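Local coordinates for protein oligopeptide ABC transporter OppAIV (PDB 4GL8) that probably binds oligopeptides outside the cytoplasmic membrane and delivers them to an ABC transporter for uptake, at residues R118-E123 and E140-G145; D278-M283 and S501-N506; D507-W512 and S523-I528. All blocks are in the same frame, centred on the assembly; numbering follows the deposited sequence.

Contact 1: R118-E123 and E140-G145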
loop_
_atom_site.group_PDB
_atom_site.type_symbol
_atom_site.label_atom_id
_atom_site.label_comp_id
_atom_site.label_asym_id
_atom_site.label_seq_id
_atom_site.Cartn_x
_atom_site.Cartn_y
_atom_site.Cartn_z
ATOM N N ARG A 118 -8.189 13.261 -15.525
ATOM C CA ARG A 118 -8.031 13.962 -14.233
ATOM C C ARG A 118 -6.744 13.561 -13.493
ATOM O O ARG A 118 -6.040 14.443 -12.999
ATOM C CB ARG A 118 -9.251 13.734 -13.323
ATOM C CG ARG A 118 -9.090 14.222 -11.874
ATOM C CD ARG A 118 -10.386 14.011 -11.095
ATOM N NE ARG A 118 -10.390 14.643 -9.781
ATOM C CZ ARG A 118 -10.247 14.017 -8.605
ATOM N NH1 ARG A 118 -10.047 12.689 -8.524
ATOM N NH2 ARG A 118 -10.299 14.735 -7.473
ATOM N N ILE A 119 -6.420 12.269 -13.372
ATOM C CA ILE A 119 -5.231 11.916 -12.590
ATOM C C ILE A 119 -3.949 12.325 -13.314
ATOM O O ILE A 119 -2.925 12.524 -12.684
ATOM C CB ILE A 119 -5.180 10.437 -12.155
ATOM C CG1 ILE A 119 -4.093 10.241 -11.109
ATOM C CG2 ILE A 119 -4.948 9.510 -13.352
ATOM C CD1 ILE A 119 -4.148 8.881 -10.456
ATOM N N LEU A 120 -4.030 12.496 -14.634
ATOM C CA LEU A 120 -2.893 12.958 -15.431
ATOM C C LEU A 120 -2.841 14.468 -15.552
ATOM O O LEU A 120 -2.008 14.994 -16.299
ATOM C CB LEU A 120 -2.929 12.321 -16.818
ATOM C CG LEU A 120 -2.640 10.817 -16.791
ATOM C CD1 LEU A 120 -3.128 10.129 -18.061
ATOM C CD2 LEU A 120 -1.154 10.575 -16.604
ATOM N N ASP A 121 -3.723 15.157 -14.823
ATOM C CA ASP A 121 -3.668 16.591 -14.669
ATOM C C ASP A 121 -2.780 16.924 -13.482
ATOM O O ASP A 121 -3.060 16.513 -12.361
ATOM C CB ASP A 121 -5.066 17.155 -14.396
ATOM C CG ASP A 121 -5.131 18.682 -14.547
ATOM O OD1 ASP A 121 -4.071 19.365 -14.510
ATOM O OD2 ASP A 121 -6.261 19.188 -14.718
ATOM N N LYS A 122 -1.733 17.700 -13.736
ATOM C CA LYS A 122 -0.823 18.179 -12.695
ATOM C C LYS A 122 -1.586 18.815 -11.523
ATOM O O LYS A 122 -1.225 18.594 -10.362
ATOM C CB LYS A 122 0.159 19.176 -13.301
ATOM C CG LYS A 122 1.483 19.336 -12.575
ATOM C CD LYS A 122 2.518 20.006 -13.496
ATOM C CE LYS A 122 3.065 19.024 -14.539
ATOM N NZ LYS A 122 3.996 19.629 -15.539
ATOM N N GLU A 123 -2.672 19.535 -11.807
ATOM C CA GLU A 123 -3.384 20.305 -10.764
ATOM C C GLU A 123 -4.077 19.440 -9.723
ATOM O O GLU A 123 -4.315 19.895 -8.610
ATOM C CB GLU A 123 -4.392 21.297 -11.379
ATOM N N GLU A 140 3.248 10.086 -19.804
ATOM C CA GLU A 140 4.231 11.033 -19.285
ATOM C C GLU A 140 4.273 12.339 -20.115
ATOM O O GLU A 140 4.365 13.444 -19.582
ATOM C CB GLU A 140 5.596 10.372 -19.271
ATOM C CG GLU A 140 6.654 11.170 -18.550
ATOM C CD GLU A 140 7.960 10.419 -18.478
ATOM O OE1 GLU A 140 8.101 9.376 -19.182
ATOM O OE2 GLU A 140 8.846 10.885 -17.726
ATOM N N GLU A 141 4.178 12.179 -21.422
ATOM C CA GLU A 141 4.248 13.285 -22.343
ATOM C C GLU A 141 2.980 14.095 -22.235
ATOM O O GLU A 141 3.022 15.315 -22.184
ATOM C CB GLU A 141 4.415 12.763 -23.767
ATOM C CG GLU A 141 5.807 12.229 -24.051
ATOM C CD GLU A 141 6.028 10.763 -23.702
ATOM O OE1 GLU A 141 5.199 10.125 -23.001
ATOM O OE2 GLU A 141 7.085 10.258 -24.122
ATOM N N TYR A 142 1.843 13.422 -22.173
ATOM C CA TYR A 142 0.607 14.128 -21.917
ATOM C C TYR A 142 0.678 14.976 -20.614
ATOM O O TYR A 142 0.310 16.128 -20.613
ATOM C CB TYR A 142 -0.564 13.140 -21.852
ATOM C CG TYR A 142 -1.840 13.846 -21.503
ATOM C CD1 TYR A 142 -2.486 14.624 -22.442
ATOM C CD2 TYR A 142 -2.387 13.754 -20.221
ATOM C CE1 TYR A 142 -3.652 15.289 -22.131
ATOM C CE2 TYR A 142 -3.547 14.408 -19.899
ATOM C CZ TYR A 142 -4.179 15.163 -20.861
ATOM O OH TYR A 142 -5.309 15.841 -20.552
ATOM N N PHE A 143 1.139 14.373 -19.522
ATOM C CA PHE A 143 1.226 15.017 -18.202
ATOM C C PHE A 143 2.107 16.247 -18.206
ATOM O O PHE A 143 1.785 17.253 -17.542
ATOM C CB PHE A 143 1.756 13.991 -17.169
ATOM C CG PHE A 143 2.124 14.570 -15.815
ATOM C CD1 PHE A 143 3.406 15.043 -15.568
ATOM C CD2 PHE A 143 1.197 14.605 -14.783
ATOM C CE1 PHE A 143 3.749 15.565 -14.328
ATOM C CE2 PHE A 143 1.533 15.110 -13.538
ATOM C CZ PHE A 143 2.801 15.591 -13.305
ATOM N N ASP A 144 3.219 16.151 -18.940
ATOM C CA ASP A 144 4.175 17.239 -19.103
ATOM C C ASP A 144 3.723 18.266 -20.114
ATOM O O ASP A 144 4.447 19.204 -20.362
ATOM C CB ASP A 144 5.522 16.709 -19.609
ATOM C CG ASP A 144 6.265 15.898 -18.577
ATOM O OD1 ASP A 144 5.893 15.935 -17.386
ATOM O OD2 ASP A 144 7.245 15.223 -18.970
ATOM N N GLY A 145 2.566 18.085 -20.741
ATOM C CA GLY A 145 2.091 19.057 -21.724
ATOM C C GLY A 145 2.693 18.935 -23.116
ATOM O O GLY A 145 2.668 19.906 -23.876
HETATM O O HOH W 1 -0.995 17.579 -16.492
#
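K122 reaches across to F143 with its aliphatic chain. Its CB carries CG anti to the backbone N (chi1 -155°), which sends the chain toward the phenyl ring. CG meets F143 CZ at 4.0 Å. The chain then bends at chi3 (-76°), and this brings CE to 3.5 Å from F143 CE1. The lysine chain and the phenylalanine side chain cross at about a right angle. At the tip, NZ lies 4.5 Å from D144 OD1, too far for a salt bridge, so any attraction there is probably weak. K133 makes a cation-pi contact with the same F143 ring.

The contact joins two helix ends at the protein surface. Helix 109-119 has just finished at L120, and helix 139-143 closes at G145 in a Schellman motif. D121 OD1 accepts from E123 N, an Asx turn that leads the chain into a 3-10 turn.

L120 sits deeper. Its CB touches the edge of the Y142 ring at CD2, 3.7 Å away and near the ring plane. A water ties the two backbones together. It donates to L120 O at 2.8 Å and also to F143 O, and it accepts from K122 N.

Contact 2: D278-M283 and S501-N506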
loop_
_atom_site.group_PDB
_atom_site.type_symbol
_atom_site.label_atom_id
_atom_site.label_comp_id
_atom_site.label_asym_id
_atom_site.label_seq_id
_atom_site.Cartn_x
_atom_site.Cartn_y
_atom_site.Cartn_z
ATOM N N ASP A 278 -10.147 -19.246 18.442
ATOM C CA ASP A 278 -10.701 -19.832 17.241
ATOM C C ASP A 278 -11.106 -18.762 16.224
ATOM O O ASP A 278 -11.427 -19.082 15.073
ATOM C CB ASP A 278 -11.898 -20.693 17.615
ATOM C CG ASP A 278 -11.528 -21.837 18.593
ATOM O OD1 ASP A 278 -10.332 -22.242 18.678
ATOM O OD2 ASP A 278 -12.451 -22.334 19.268
ATOM N N ASP A 279 -11.083 -17.498 16.647
ATOM C CA ASP A 279 -11.485 -16.397 15.784
ATOM C C ASP A 279 -10.294 -15.534 15.390
ATOM O O ASP A 279 -10.478 -14.432 14.903
ATOM C CB ASP A 279 -12.609 -15.574 16.437
ATOM C CG ASP A 279 -12.202 -14.942 17.755
ATOM O OD1 ASP A 279 -13.086 -14.341 18.411
ATOM O OD2 ASP A 279 -11.012 -15.030 18.150
ATOM N N TYR A 280 -9.085 -16.053 15.596
ATOM C CA TYR A 280 -7.847 -15.365 15.236
ATOM C C TYR A 280 -7.314 -15.945 13.938
ATOM O O TYR A 280 -7.352 -17.163 13.728
ATOM C CB TYR A 280 -6.789 -15.527 16.338
ATOM C CG TYR A 280 -5.404 -14.996 15.990
ATOM C CD1 TYR A 280 -5.079 -13.656 16.191
ATOM C CD2 TYR A 280 -4.411 -15.848 15.482
ATOM C CE1 TYR A 280 -3.812 -13.160 15.877
ATOM C CE2 TYR A 280 -3.147 -15.372 15.173
ATOM C CZ TYR A 280 -2.857 -14.024 15.372
ATOM O OH TYR A 280 -1.623 -13.550 15.067
ATOM N N TYR A 281 -6.802 -15.059 13.093
ATOM C CA TYR A 281 -6.261 -15.416 11.797
ATOM C C TYR A 281 -4.924 -14.718 11.617
ATOM O O TYR A 281 -4.666 -13.689 12.234
ATOM C CB TYR A 281 -7.165 -14.923 10.697
ATOM C CG TYR A 281 -8.518 -15.579 10.614
ATOM C CD1 TYR A 281 -9.514 -15.291 11.549
ATOM C CD2 TYR A 281 -8.831 -16.445 9.566
ATOM C CE1 TYR A 281 -10.770 -15.870 11.457
ATOM C CE2 TYR A 281 -10.093 -17.020 9.472
ATOM C CZ TYR A 281 -11.054 -16.725 10.428
ATOM O OH TYR A 281 -12.309 -17.278 10.337
ATOM N N SER A 282 -4.091 -15.277 10.754
ATOM C CA SER A 282 -2.758 -14.749 10.550
ATOM C C SER A 282 -2.247 -15.227 9.218
ATOM O O SER A 282 -2.451 -16.388 8.852
ATOM C CB SER A 282 -1.818 -15.229 11.665
ATOM O OG SER A 282 -0.555 -14.643 11.476
ATOM N N MET A 283 -1.591 -14.335 8.490
ATOM C CA MET A 283 -1.018 -14.698 7.211
ATOM C C MET A 283 0.167 -13.832 6.871
ATOM O O MET A 283 0.157 -12.634 7.155
ATOM C CB MET A 283 -2.062 -14.559 6.099
ATOM C CG MET A 283 -1.615 -15.192 4.793
ATOM S SD MET A 283 -2.876 -15.222 3.530
ATOM C CE MET A 283 -3.855 -16.639 4.039
ATOM N N SER A 501 -2.335 -9.780 11.493
ATOM C CA SER A 501 -3.183 -10.518 12.422
ATOM C C SER A 501 -4.617 -10.008 12.302
ATOM O O SER A 501 -4.829 -8.846 11.996
ATOM C CB SER A 501 -2.665 -10.316 13.848
ATOM O OG SER A 501 -1.588 -11.192 14.141
ATOM N N TYR A 502 -5.602 -10.885 12.486
ATOM C CA TYR A 502 -7.015 -10.471 12.407
ATOM C C TYR A 502 -7.873 -11.200 13.420
ATOM O O TYR A 502 -7.582 -12.367 13.771
ATOM C CB TYR A 502 -7.610 -10.762 11.023
ATOM C CG TYR A 502 -6.758 -10.370 9.852
ATOM C CD1 TYR A 502 -7.057 -9.224 9.093
ATOM C CD2 TYR A 502 -5.664 -11.150 9.476
ATOM C CE1 TYR A 502 -6.277 -8.865 8.019
ATOM C CE2 TYR A 502 -4.878 -10.793 8.399
ATOM C CZ TYR A 502 -5.186 -9.653 7.672
ATOM O OH TYR A 502 -4.406 -9.306 6.595
ATOM N N LEU A 503 -8.927 -10.519 13.881
ATOM C CA LEU A 503 -10.012 -11.165 14.623
ATOM C C LEU A 503 -11.264 -10.998 13.796
ATOM O O LEU A 503 -11.542 -9.910 13.305
ATOM C CB LEU A 503 -10.220 -10.547 16.019
ATOM C CG LEU A 503 -9.058 -10.728 17.007
ATOM C CD1 LEU A 503 -9.194 -9.771 18.185
ATOM C CD2 LEU A 503 -8.978 -12.161 17.501
ATOM N N PHE A 504 -12.033 -12.072 13.669
ATOM C CA PHE A 504 -13.249 -12.094 12.846
ATOM C C PHE A 504 -14.202 -13.110 13.469
ATOM O O PHE A 504 -13.818 -14.239 13.738
ATOM C CB PHE A 504 -12.864 -12.469 11.415
ATOM C CG PHE A 504 -14.023 -12.663 10.474
ATOM C CD1 PHE A 504 -14.632 -11.573 9.849
ATOM C CD2 PHE A 504 -14.447 -13.931 10.143
ATOM C CE1 PHE A 504 -15.679 -11.758 8.953
ATOM C CE2 PHE A 504 -15.501 -14.124 9.254
ATOM C CZ PHE A 504 -16.117 -13.037 8.653
ATOM N N ARG A 505 -15.435 -12.675 13.706
ATOM C CA ARG A 505 -16.460 -13.472 14.362
ATOM C C ARG A 505 -17.020 -14.530 13.407
ATOM O O ARG A 505 -18.111 -14.370 12.832
ATOM C CB ARG A 505 -17.564 -12.543 14.894
ATOM C CG ARG A 505 -17.135 -11.720 16.119
ATOM C CD ARG A 505 -16.982 -12.576 17.379
ATOM N NE ARG A 505 -18.200 -13.348 17.701
ATOM C CZ ARG A 505 -19.262 -12.890 18.374
ATOM N NH1 ARG A 505 -19.316 -11.644 18.857
ATOM N NH2 ARG A 505 -20.303 -13.680 18.545
ATOM N N ASN A 506 -16.233 -15.598 13.216
ATOM C CA ASN A 506 -16.602 -16.680 12.303
ATOM C C ASN A 506 -17.754 -17.563 12.816
ATOM O O ASN A 506 -18.266 -18.377 12.064
ATOM C CB ASN A 506 -15.380 -17.530 11.888
ATOM C CG ASN A 506 -14.584 -18.066 13.077
ATOM O OD1 ASN A 506 -15.124 -18.262 14.159
ATOM N ND2 ASN A 506 -13.291 -18.289 12.875
#
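Y281 and Y502 sit side by side on one face of two antiparallel strands, with their CB atoms 4.2 Å apart. The strands are 280-285 and the long strand 492-504, paired within the sheet that runs through strand 492-504 of this family 5 solute-binding protein. The two tyrosines form a hydrogen-bonded pair, in which Y281 N gives to Y502 O and Y502 N gives back to Y281 O.

On the side of Y281 and Y502, CE1 of Y281 packs against CB of F504 at 4.0 Å. W512 continues this aromatic cluster and meets the rings of Y281, Y502 and F504. The polar end of Y502 turns elsewhere, to E518. Y280 and L503 lie on the other side of the strands, where Y280 CB approaches L503 CD2.

Farther along that side, Y280 has CG anti to its own N (chi1 173°), and the ring runs toward S501. Its OH and S501 OG are 2.5 Å apart in a short hydrogen bond, with OG near the ring plane.

The pairing ends at D279, whose O accepts from F504 N (3.1 Å). The D279 carboxylate is held by R277 and Y254, while OD2 lies 3.6 Å from CD2 of L503.

Beyond the strand end, N506 grips the other segment twice through one amide nitrogen. Its amide plane is turned 60° from the Y281 ring. Both acceptors lie close to the amide plane: ND2 gives to Y281 OH at 2.9 Å and to D278 O at 3.0 Å, the latter nearly straight at 172°.

Contact 3: D507-W512 and S523-I528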
loop_
_atom_site.group_PDB
_atom_site.type_symbol
_atom_site.label_atom_id
_atom_site.label_comp_id
_atom_site.label_asym_id
_atom_site.label_seq_id
_atom_site.Cartn_x
_atom_site.Cartn_y
_atom_site.Cartn_z
ATOM N N ASP A 507 -18.163 -17.387 14.078
ATOM C CA ASP A 507 -19.432 -17.951 14.567
ATOM C C ASP A 507 -20.708 -17.214 14.085
ATOM O O ASP A 507 -21.815 -17.753 14.196
ATOM C CB ASP A 507 -19.430 -17.950 16.094
ATOM C CG ASP A 507 -19.330 -16.544 16.661
ATOM O OD1 ASP A 507 -18.471 -15.763 16.178
ATOM O OD2 ASP A 507 -20.131 -16.213 17.557
ATOM N N LYS A 508 -20.555 -15.984 13.588
ATOM C CA LYS A 508 -21.670 -15.168 13.089
ATOM C C LYS A 508 -21.639 -15.016 11.567
ATOM O O LYS A 508 -22.684 -14.993 10.916
ATOM C CB LYS A 508 -21.599 -13.750 13.664
ATOM C CG LYS A 508 -21.961 -13.617 15.125
ATOM C CD LYS A 508 -21.805 -12.158 15.585
ATOM C CE LYS A 508 -22.978 -11.257 15.182
ATOM N NZ LYS A 508 -22.751 -9.817 15.534
ATOM N N TRP A 509 -20.438 -14.855 11.015
ATOM C CA TRP A 509 -20.269 -14.576 9.609
ATOM C C TRP A 509 -19.421 -15.604 8.864
ATOM O O TRP A 509 -18.598 -16.309 9.457
ATOM C CB TRP A 509 -19.621 -13.217 9.457
ATOM C CG TRP A 509 -20.281 -12.151 10.274
ATOM C CD1 TRP A 509 -19.885 -11.694 11.493
ATOM C CD2 TRP A 509 -21.448 -11.428 9.938
ATOM N NE1 TRP A 509 -20.728 -10.709 11.929
ATOM C CE2 TRP A 509 -21.699 -10.527 10.987
ATOM C CE3 TRP A 509 -22.308 -11.439 8.840
ATOM C CZ2 TRP A 509 -22.764 -9.644 10.967
ATOM C CZ3 TRP A 509 -23.375 -10.561 8.825
ATOM C CH2 TRP A 509 -23.594 -9.676 9.875
ATOM N N LYS A 510 -19.647 -15.671 7.553
ATOM C CA LYS A 510 -18.754 -16.328 6.626
ATOM C C LYS A 510 -18.511 -15.366 5.472
ATOM O O LYS A 510 -19.090 -14.272 5.441
ATOM C CB LYS A 510 -19.371 -17.625 6.106
ATOM C CG LYS A 510 -20.682 -17.466 5.337
ATOM C CD LYS A 510 -21.150 -18.817 4.810
ATOM C CE LYS A 510 -22.555 -18.743 4.239
ATOM N NZ LYS A 510 -23.061 -20.091 3.863
ATOM N N GLY A 511 -17.668 -15.789 4.537
ATOM C CA GLY A 511 -17.432 -15.045 3.313
ATOM C C GLY A 511 -16.241 -14.115 3.312
ATOM O O GLY A 511 -16.133 -13.259 2.407
ATOM N N TRP A 512 -15.379 -14.251 4.323
ATOM C CA TRP A 512 -14.125 -13.528 4.420
ATOM C C TRP A 512 -12.973 -14.451 4.811
ATOM O O TRP A 512 -13.125 -15.370 5.595
ATOM C CB TRP A 512 -14.194 -12.411 5.445
ATOM C CG TRP A 512 -12.852 -11.744 5.658
ATOM C CD1 TRP A 512 -12.305 -10.745 4.913
ATOM C CD2 TRP A 512 -11.887 -12.064 6.666
ATOM N NE1 TRP A 512 -11.054 -10.428 5.381
ATOM C CE2 TRP A 512 -10.778 -11.218 6.465
ATOM C CE3 TRP A 512 -11.855 -12.988 7.722
ATOM C CZ2 TRP A 512 -9.638 -11.259 7.289
ATOM C CZ3 TRP A 512 -10.732 -13.028 8.535
ATOM C CH2 TRP A 512 -9.636 -12.166 8.311
ATOM N N SER A 523 -18.428 -7.169 0.722
ATOM C CA SER A 523 -19.791 -7.431 0.225
ATOM C C SER A 523 -20.112 -8.916 0.097
ATOM O O SER A 523 -21.282 -9.267 -0.009
ATOM C CB SER A 523 -20.048 -6.778 -1.124
ATOM O OG SER A 523 -19.485 -7.558 -2.154
ATOM N N GLU A 524 -19.081 -9.769 0.074
ATOM C CA GLU A 524 -19.274 -11.214 0.024
ATOM C C GLU A 524 -19.519 -11.812 1.414
ATOM O O GLU A 524 -19.726 -13.034 1.537
ATOM C CB GLU A 524 -18.078 -11.887 -0.651
ATOM C CG GLU A 524 -17.984 -11.509 -2.126
ATOM C CD GLU A 524 -16.964 -12.323 -2.906
ATOM O OE1 GLU A 524 -16.272 -13.176 -2.283
ATOM O OE2 GLU A 524 -16.850 -12.096 -4.143
ATOM N N ILE A 525 -19.505 -10.978 2.459
ATOM C CA ILE A 525 -19.814 -11.479 3.795
ATOM C C ILE A 525 -21.300 -11.826 3.890
ATOM O O ILE A 525 -22.156 -11.070 3.400
ATOM C CB ILE A 525 -19.384 -10.495 4.899
ATOM C CG1 ILE A 525 -17.856 -10.560 5.060
ATOM C CG2 ILE A 525 -20.071 -10.839 6.220
ATOM C CD1 ILE A 525 -17.250 -9.449 5.885
ATOM N N LYS A 526 -21.587 -12.987 4.479
ATOM C CA LYS A 526 -22.940 -13.401 4.786
ATOM C C LYS A 526 -23.014 -13.968 6.211
ATOM O O LYS A 526 -22.022 -14.480 6.724
ATOM C CB LYS A 526 -23.398 -14.481 3.812
ATOM C CG LYS A 526 -23.096 -14.191 2.351
ATOM C CD LYS A 526 -23.730 -15.260 1.483
ATOM C CE LYS A 526 -23.201 -15.266 0.063
ATOM N NZ LYS A 526 -23.072 -13.897 -0.522
ATOM N N PRO A 527 -24.205 -13.907 6.846
ATOM C CA PRO A 527 -24.401 -14.600 8.135
ATOM C C PRO A 527 -24.388 -16.113 7.936
ATOM O O PRO A 527 -24.664 -16.562 6.825
ATOM C CB PRO A 527 -25.790 -14.127 8.572
ATOM C CG PRO A 527 -26.512 -13.869 7.290
ATOM C CD PRO A 527 -25.471 -13.343 6.332
ATOM N N ILE A 528 -24.067 -16.884 8.980
ATOM C CA ILE A 528 -24.046 -18.346 8.858
ATOM C C ILE A 528 -25.449 -18.993 8.864
ATOM O O ILE A 528 -26.310 -18.666 9.686
ATOM C CB ILE A 528 -23.127 -19.030 9.910
ATOM C CG1 ILE A 528 -23.666 -18.895 11.337
ATOM C CG2 ILE A 528 -21.706 -18.481 9.853
ATOM C CD1 ILE A 528 -23.083 -19.935 12.292
#
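W509 and I525 form the tight, buried part of this contact. CG2 of I525 lies 3.5 Å from CE3 of the indole, and the two side chains cross at about a right angle. P527 extends the packing along the same end of the ring system, with CD 4.3 Å from W509 CZ3. I525 also turns its other branch to the second tryptophan, CG1 meeting W512 CB at 4.1 Å. W509 is anchored away from the pair, where NE1 bonds to D260. F504 lies beside both W509 and I525.

The backbones close up between K510 and K526. K510 N points almost straight at K526 O, 2.8 Å away. The return bond from K526 N to K510 O arrives above the carbonyl plane. G511 follows, and its CA lies 3.5 Å from E524 O; a side chain there would run into that oxygen.

The outer side is looser. K510 is exposed, and its chain runs out extended beyond CG. CG lies 3.6 Å from K526 O, and farther out CE passes P527 O at 4.0 Å. At the last modelled residue, I528 N bonds to K508 O. I528 is exposed, yet its CD1 comes close to D507 O, at 3.2 Å. E524 turns its carboxylate outside the pair, to R75.

W509 with P527 and K510 with K526 make a short two-stranded antiparallel ribbon near the C-terminal end of the chain.

How the contacts relate
Along the chain the contacts come in series: contact 1, then contact 2, then contact 3. Contact 1 stands apart. Its centre is about 43 Å from that of contact 2 and about 42 Å from that of contact 3. It joins the C-terminal ends of helices 109-119 and 139-143 and the residues after them. Contacts 1 and 2 lie on opposite sides of the chain's centre. Contacts 2 and 3 have centres about 13 Å apart and touch. Strand 492-504 belongs to contact 2, and strand 509-510 of contact 3 follows it directly. F504 CZ meets W509 CB at 3.6 Å. The C-terminal ribbon is thus packed onto the strand pair, while contact 1 belongs to a distant surface.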